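Local coordinates for putative antibiotic biosynthesis monooxygenase (Bacteroides thetaiotaomicron, PDB 3KKF), which is a putative antibiotic biosynthesis monooxygenase of the dimeric alpha-beta barrel clan, whose reaction and substrate are not established, and which binds calcium, at residues 36-48 with 56-70. Residues are numbered along the deposited sequence; the frame is centred on the assembly and turned at random. Where two conformers were deposited one is given.
Sequences LEPGVLVLYAVAE and TILEIYADEAAYKSH. With CA (calcium ion), chain C; ACT (acetate ion), chain D.
OE2 of E37 is gripped by H70, whose ND1 gives it a nearly straight bond of 2.7 Å (168°), and by H75, with S33 adding a weak hydrogen bond. The bond from H70 reaches the syn lone pair of OE2, and carboxylate and imidazole lie almost coplanar, 19° apart. H70 can come within range because its CG stands anti to the backbone N (chi1 173°), sending the ring off helix 64-71 toward the end of helix 19-36. The other oxygen, OE1, accepts hydrogen bonds from two waters, one of which also donates to A66 O while the other meets S69 OG. NE2 of H70 donates to OXT of an acetate ion, probably from the crystallisation liquor, at 2.8 Å.

G39 suits the type I turn from E37 to V40: having no side chain, it lets A66 CB come within 3.7 Å of G39 CA. G39 O accepts from A62 N, while A62 O binds calcium with G1, N4 and N5. Next comes a classic beta bulge, L41 N and V42 N both donating to I60 O, at 2.9 and 3.2 Å. Beyond it the antiparallel hairpin runs regularly to V46 and T56. On the face of V40, L43, A45 and I57, turned to helix 19-36, L43 CD2 lies 3.6 Å from Y61 OH, which donates to E59 OE1; E59 OE2 salt-bridges R8 and hydrogen-bonds S10. On the face of Y44, V46 and L58, V42 CG1 packs against I60 CD1, and I60 meets Y44 of the second subunit. V46 to E48 pair antiparallel with a strand of that subunit, continuing the sheet, consistent with the clan's dimeric barrel.

With both nitrogens donating, the H70 ring is fixed in rotation, and E37 OE2, shared by two histidines, ties helix 64-71 to the turn that opens the hairpin.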
loop_
_atom_site.group_PDB
_atom_site.type_symbol
_atom_site.label_atom_id
_atom_site.label_comp_id
_atom_site.label_asym_id
_atom_site.label_seq_id
_atom_site.Cartn_x
_atom_site.Cartn_y
_atom_site.Cartn_z
ATOM N N LEU A 36 -4.590 15.697 12.655
ATOM C CA LEU A 36 -5.270 16.955 12.368
ATOM C C LEU A 36 -6.217 17.026 11.198
ATOM O O LEU A 36 -7.092 17.901 11.188
ATOM C CB LEU A 36 -4.210 18.056 12.136
ATOM C CG LEU A 36 -3.225 18.428 13.234
ATOM C CD1 LEU A 36 -2.422 19.647 12.773
ATOM C CD2 LEU A 36 -3.936 18.715 14.541
ATOM N N GLU A 37 -6.055 16.170 10.205
ATOM C CA GLU A 37 -6.802 16.310 8.948
ATOM C C GLU A 37 -7.831 15.209 8.736
ATOM O O GLU A 37 -7.478 14.092 8.413
ATOM C CB GLU A 37 -5.804 16.319 7.784
ATOM C CG GLU A 37 -4.712 17.384 7.861
ATOM C CD GLU A 37 -3.907 17.431 6.585
ATOM O OE1 GLU A 37 -4.459 17.848 5.545
ATOM O OE2 GLU A 37 -2.750 16.987 6.595
ATOM N N PRO A 38 -9.135 15.535 8.899
ATOM C CA PRO A 38 -10.140 14.501 8.711
ATOM C C PRO A 38 -10.185 13.882 7.289
ATOM O O PRO A 38 -10.567 12.729 7.138
ATOM C CB PRO A 38 -11.459 15.231 9.034
ATOM C CG PRO A 38 -11.049 16.304 9.945
ATOM C CD PRO A 38 -9.738 16.774 9.419
ATOM N N GLY A 39 -9.751 14.652 6.294
ATOM C CA GLY A 39 -9.704 14.225 4.904
ATOM C C GLY A 39 -8.511 13.365 4.525
ATOM O O GLY A 39 -8.448 12.860 3.427
ATOM N N VAL A 40 -7.537 13.244 5.423
ATOM C CA VAL A 40 -6.400 12.307 5.221
ATOM C C VAL A 40 -6.848 11.003 5.886
ATOM O O VAL A 40 -6.927 10.917 7.127
ATOM C CB VAL A 40 -5.070 12.827 5.809
ATOM C CG1 VAL A 40 -3.992 11.723 5.746
ATOM C CG2 VAL A 40 -4.612 14.105 5.098
ATOM N N LEU A 41 -7.181 9.998 5.074
ATOM C CA LEU A 41 -7.714 8.730 5.583
ATOM C C LEU A 41 -6.606 7.756 5.954
ATOM O O LEU A 41 -6.727 7.031 6.946
ATOM C CB LEU A 41 -8.749 8.133 4.611
ATOM C CG LEU A 41 -9.906 9.083 4.217
ATOM C CD1 LEU A 41 -10.872 8.388 3.278
ATOM C CD2 LEU A 41 -10.650 9.615 5.426
ATOM N N VAL A 42 -5.538 7.715 5.153
ATOM C CA VAL A 42 -4.320 7.008 5.584
ATOM C C VAL A 42 -3.130 7.505 4.791
ATOM O O VAL A 42 -3.254 7.876 3.623
ATOM C CB VAL A 42 -4.432 5.424 5.470
ATOM C CG1 VAL A 42 -4.083 4.903 4.048
ATOM C CG2 VAL A 42 -3.578 4.724 6.547
ATOM N N LEU A 43 -1.976 7.500 5.445
ATOM C CA LEU A 43 -0.658 7.679 4.823
ATOM C C LEU A 43 0.116 6.499 5.431
ATOM O O LEU A 43 0.642 6.598 6.559
ATOM C CB LEU A 43 -0.001 9.013 5.140
ATOM C CG LEU A 43 -0.774 10.241 4.648
ATOM C CD1 LEU A 43 -0.248 11.558 5.254
ATOM C CD2 LEU A 43 -0.782 10.306 3.099
ATOM N N TYR A 44 0.125 5.358 4.748
ATOM C CA TYR A 44 0.724 4.126 5.250
ATOM C C TYR A 44 2.061 3.899 4.546
ATOM O O TYR A 44 2.112 3.400 3.413
ATOM C CB TYR A 44 -0.220 2.924 5.087
ATOM C CG TYR A 44 0.229 1.708 5.873
ATOM C CD1 TYR A 44 -0.182 1.505 7.201
ATOM C CD2 TYR A 44 1.082 0.775 5.318
ATOM C CE1 TYR A 44 0.243 0.383 7.926
ATOM C CE2 TYR A 44 1.506 -0.337 6.046
ATOM C CZ TYR A 44 1.080 -0.521 7.326
ATOM O OH TYR A 44 1.512 -1.637 7.991
ATOM N N ALA A 45 3.152 4.314 5.210
ATOM C CA ALA A 45 4.496 4.226 4.656
ATOM C C ALA A 45 5.185 2.950 5.079
ATOM O O ALA A 45 5.073 2.538 6.224
ATOM C CB ALA A 45 5.335 5.463 5.096
ATOM N N VAL A 46 5.881 2.314 4.127
ATOM C CA VAL A 46 6.698 1.140 4.410
ATOM C C VAL A 46 8.062 1.301 3.734
ATOM O O VAL A 46 8.194 1.971 2.699
ATOM C CB VAL A 46 6.042 -0.176 3.897
ATOM C CG1 VAL A 46 4.626 -0.343 4.461
ATOM C CG2 VAL A 46 6.016 -0.241 2.349
ATOM N N ALA A 47 9.089 0.724 4.373
ATOM C CA ALA A 47 10.449 0.700 3.829
ATOM C C ALA A 47 10.766 -0.724 3.399
ATOM O O ALA A 47 10.460 -1.668 4.110
ATOM C CB ALA A 47 11.460 1.179 4.870
ATOM N N GLU A 48 11.374 -0.887 2.252
ATOM C CA GLU A 48 11.744 -2.221 1.776
ATOM C C GLU A 48 12.829 -2.792 2.704
ATOM O O GLU A 48 13.826 -2.125 2.943
ATOM C CB GLU A 48 12.211 -2.169 0.298
ATOM C CG GLU A 48 11.131 -1.594 -0.649
ATOM C CD GLU A 48 11.462 -1.685 -2.098
ATOM O OE1 GLU A 48 12.384 -2.441 -2.466
ATOM O OE2 GLU A 48 10.776 -0.982 -2.886
ATOM N N THR A 56 7.658 3.170 0.075
ATOM C CA THR A 56 6.394 3.262 -0.639
ATOM C C THR A 56 5.341 3.723 0.344
ATOM O O THR A 56 5.273 3.199 1.478
ATOM C CB THR A 56 5.992 1.915 -1.255
ATOM O OG1 THR A 56 6.869 1.598 -2.314
ATOM C CG2 THR A 56 4.562 1.955 -1.851
ATOM N N ILE A 57 4.532 4.711 -0.048
ATOM C CA ILE A 57 3.457 5.179 0.789
ATOM C C ILE A 57 2.110 4.956 0.078
ATOM O O ILE A 57 1.907 5.433 -1.044
ATOM C CB ILE A 57 3.584 6.706 1.143
ATOM C CG1 ILE A 57 5.005 7.052 1.612
ATOM C CG2 ILE A 57 2.539 7.107 2.208
ATOM C CD1 ILE A 57 5.191 8.473 1.966
ATOM N N LEU A 58 1.209 4.234 0.739
ATOM C CA LEU A 58 -0.184 4.141 0.293
ATOM C C LEU A 58 -0.894 5.353 0.885
ATOM O O LEU A 58 -0.956 5.549 2.090
ATOM C CB LEU A 58 -0.848 2.859 0.788
ATOM C CG LEU A 58 -2.359 2.738 0.487
ATOM C CD1 LEU A 58 -2.723 2.756 -1.014
ATOM C CD2 LEU A 58 -2.918 1.484 1.154
ATOM N N GLU A 59 -1.382 6.196 -0.002
ATOM C CA GLU A 59 -2.074 7.462 0.343
ATOM C C GLU A 59 -3.527 7.361 -0.005
ATOM O O GLU A 59 -3.852 7.036 -1.146
ATOM C CB GLU A 59 -1.518 8.624 -0.485
ATOM C CG GLU A 59 -0.017 8.798 -0.510
ATOM C CD GLU A 59 0.383 9.812 -1.609
ATOM O OE1 GLU A 59 0.191 11.031 -1.429
ATOM O OE2 GLU A 59 0.879 9.361 -2.673
ATOM N N ILE A 60 -4.413 7.635 0.960
ATOM C CA ILE A 60 -5.851 7.657 0.672
ATOM C C ILE A 60 -6.395 8.977 1.255
ATOM O O ILE A 60 -6.270 9.221 2.481
ATOM C CB ILE A 60 -6.629 6.453 1.248
ATOM C CG1 ILE A 60 -6.044 5.127 0.756
ATOM C CG2 ILE A 60 -8.102 6.592 0.894
ATOM C CD1 ILE A 60 -6.659 3.865 1.406
ATOM N N TYR A 61 -6.924 9.829 0.374
ATOM C CA TYR A 61 -7.533 11.086 0.752
ATOM C C TYR A 61 -9.023 10.993 0.488
ATOM O O TYR A 61 -9.464 10.303 -0.435
ATOM C CB TYR A 61 -6.936 12.261 -0.056
ATOM C CG TYR A 61 -5.434 12.343 0.024
ATOM C CD1 TYR A 61 -4.820 13.011 1.058
ATOM C CD2 TYR A 61 -4.617 11.700 -0.910
ATOM C CE1 TYR A 61 -3.424 13.067 1.165
ATOM C CE2 TYR A 61 -3.251 11.753 -0.830
ATOM C CZ TYR A 61 -2.649 12.426 0.218
ATOM O OH TYR A 61 -1.291 12.477 0.319
ATOM N N ALA A 62 -9.832 11.692 1.289
ATOM C CA ALA A 62 -11.289 11.641 1.109
ATOM C C ALA A 62 -11.732 12.076 -0.289
ATOM O O ALA A 62 -12.719 11.566 -0.816
ATOM C CB ALA A 62 -11.977 12.505 2.158
ATOM N N ASP A 63 -11.008 13.019 -0.860
ATOM C CA ASP A 63 -11.289 13.565 -2.200
ATOM C C ASP A 63 -10.098 14.439 -2.610
ATOM O O ASP A 63 -9.137 14.612 -1.798
ATOM C CB ASP A 63 -12.631 14.337 -2.237
ATOM C CG ASP A 63 -12.770 15.356 -1.129
ATOM O OD1 ASP A 63 -11.780 15.989 -0.729
ATOM O OD2 ASP A 63 -13.923 15.565 -0.662
ATOM N N GLU A 64 -10.111 14.991 -3.827
ATOM C CA GLU A 64 -9.015 15.837 -4.269
ATOM C C GLU A 64 -8.920 17.145 -3.475
ATOM O O GLU A 64 -7.824 17.660 -3.320
ATOM C CB GLU A 64 -9.039 16.059 -5.774
ATOM C CG GLU A 64 -8.786 14.736 -6.545
ATOM C CD GLU A 64 -8.704 14.884 -8.035
ATOM O OE1 GLU A 64 -8.731 16.034 -8.525
ATOM O OE2 GLU A 64 -8.595 13.835 -8.723
ATOM N N ALA A 65 -10.053 17.674 -2.972
ATOM C CA ALA A 65 -10.043 18.875 -2.117
ATOM C C ALA A 65 -9.212 18.605 -0.864
ATOM O O ALA A 65 -8.415 19.466 -0.443
ATOM C CB ALA A 65 -11.464 19.301 -1.725
ATOM N N ALA A 66 -9.369 17.412 -0.267
ATOM C CA ALA A 66 -8.599 17.049 0.924
ATOM C C ALA A 66 -7.110 17.000 0.623
ATOM O O ALA A 66 -6.285 17.426 1.427
ATOM C CB ALA A 66 -9.088 15.713 1.527
ATOM N N TYR A 67 -6.752 16.454 -0.530
ATOM C CA TYR A 67 -5.362 16.387 -0.952
ATOM C C TYR A 67 -4.764 17.805 -1.136
ATOM O O TYR A 67 -3.679 18.109 -0.660
ATOM C CB TYR A 67 -5.236 15.559 -2.257
ATOM C CG TYR A 67 -3.839 15.642 -2.836
ATOM C CD1 TYR A 67 -2.775 15.042 -2.202
ATOM C CD2 TYR A 67 -3.589 16.364 -3.996
ATOM C CE1 TYR A 67 -1.502 15.132 -2.700
ATOM C CE2 TYR A 67 -2.313 16.461 -4.503
ATOM C CZ TYR A 67 -1.270 15.833 -3.845
ATOM O OH TYR A 67 0.019 15.913 -4.336
ATOM N N LYS A 68 -5.497 18.676 -1.836
ATOM C CA LYS A 68 -5.014 20.029 -2.059
ATOM C C LYS A 68 -4.861 20.776 -0.741
ATOM O O LYS A 68 -3.881 21.512 -0.562
ATOM C CB LYS A 68 -5.886 20.794 -3.063
ATOM C CG LYS A 68 -5.777 20.250 -4.439
ATOM C CD LYS A 68 -4.339 20.166 -4.892
ATOM C CE LYS A 68 -4.238 19.697 -6.283
ATOM N NZ LYS A 68 -4.908 20.643 -7.169
ATOM N N SER A 69 -5.768 20.572 0.192
ATOM C CA SER A 69 -5.631 21.200 1.507
ATOM C C SER A 69 -4.367 20.655 2.249
ATOM O O SER A 69 -3.594 21.423 2.850
ATOM C CB SER A 69 -6.879 20.963 2.358
ATOM O OG SER A 69 -6.784 21.610 3.622
ATOM N N HIS A 70 -4.175 19.340 2.186
ATOM C CA HIS A 70 -3.032 18.693 2.813
ATOM C C HIS A 70 -1.681 19.282 2.368
ATOM O O HIS A 70 -0.815 19.569 3.214
ATOM C CB HIS A 70 -3.078 17.184 2.509
ATOM C CG HIS A 70 -1.867 16.430 2.957
ATOM N ND1 HIS A 70 -1.544 16.258 4.287
ATOM C CD2 HIS A 70 -0.905 15.779 2.245
ATOM C CE1 HIS A 70 -0.434 15.551 4.361
ATOM N NE2 HIS A 70 -0.031 15.245 3.142
HETATM CA CA CA C . -14.572 10.209 -0.421
HETATM C C ACT D . 2.879 12.866 2.549
HETATM O O ACT D . 2.770 13.018 1.333
HETATM O OXT ACT D . 2.220 13.613 3.272
HETATM C CH3 ACT D . 3.748 11.817 3.119
HETATM O O HOH W 1 -6.777 17.087 4.191
HETATM O O HOH W 2 -5.909 20.221 5.894
HETATM O O HOH W 3 9.460 1.215 -2.007
HETATM O O HOH W 4 -15.471 12.318 0.235
HETATM O O HOH W 5 -14.549 9.892 1.939
#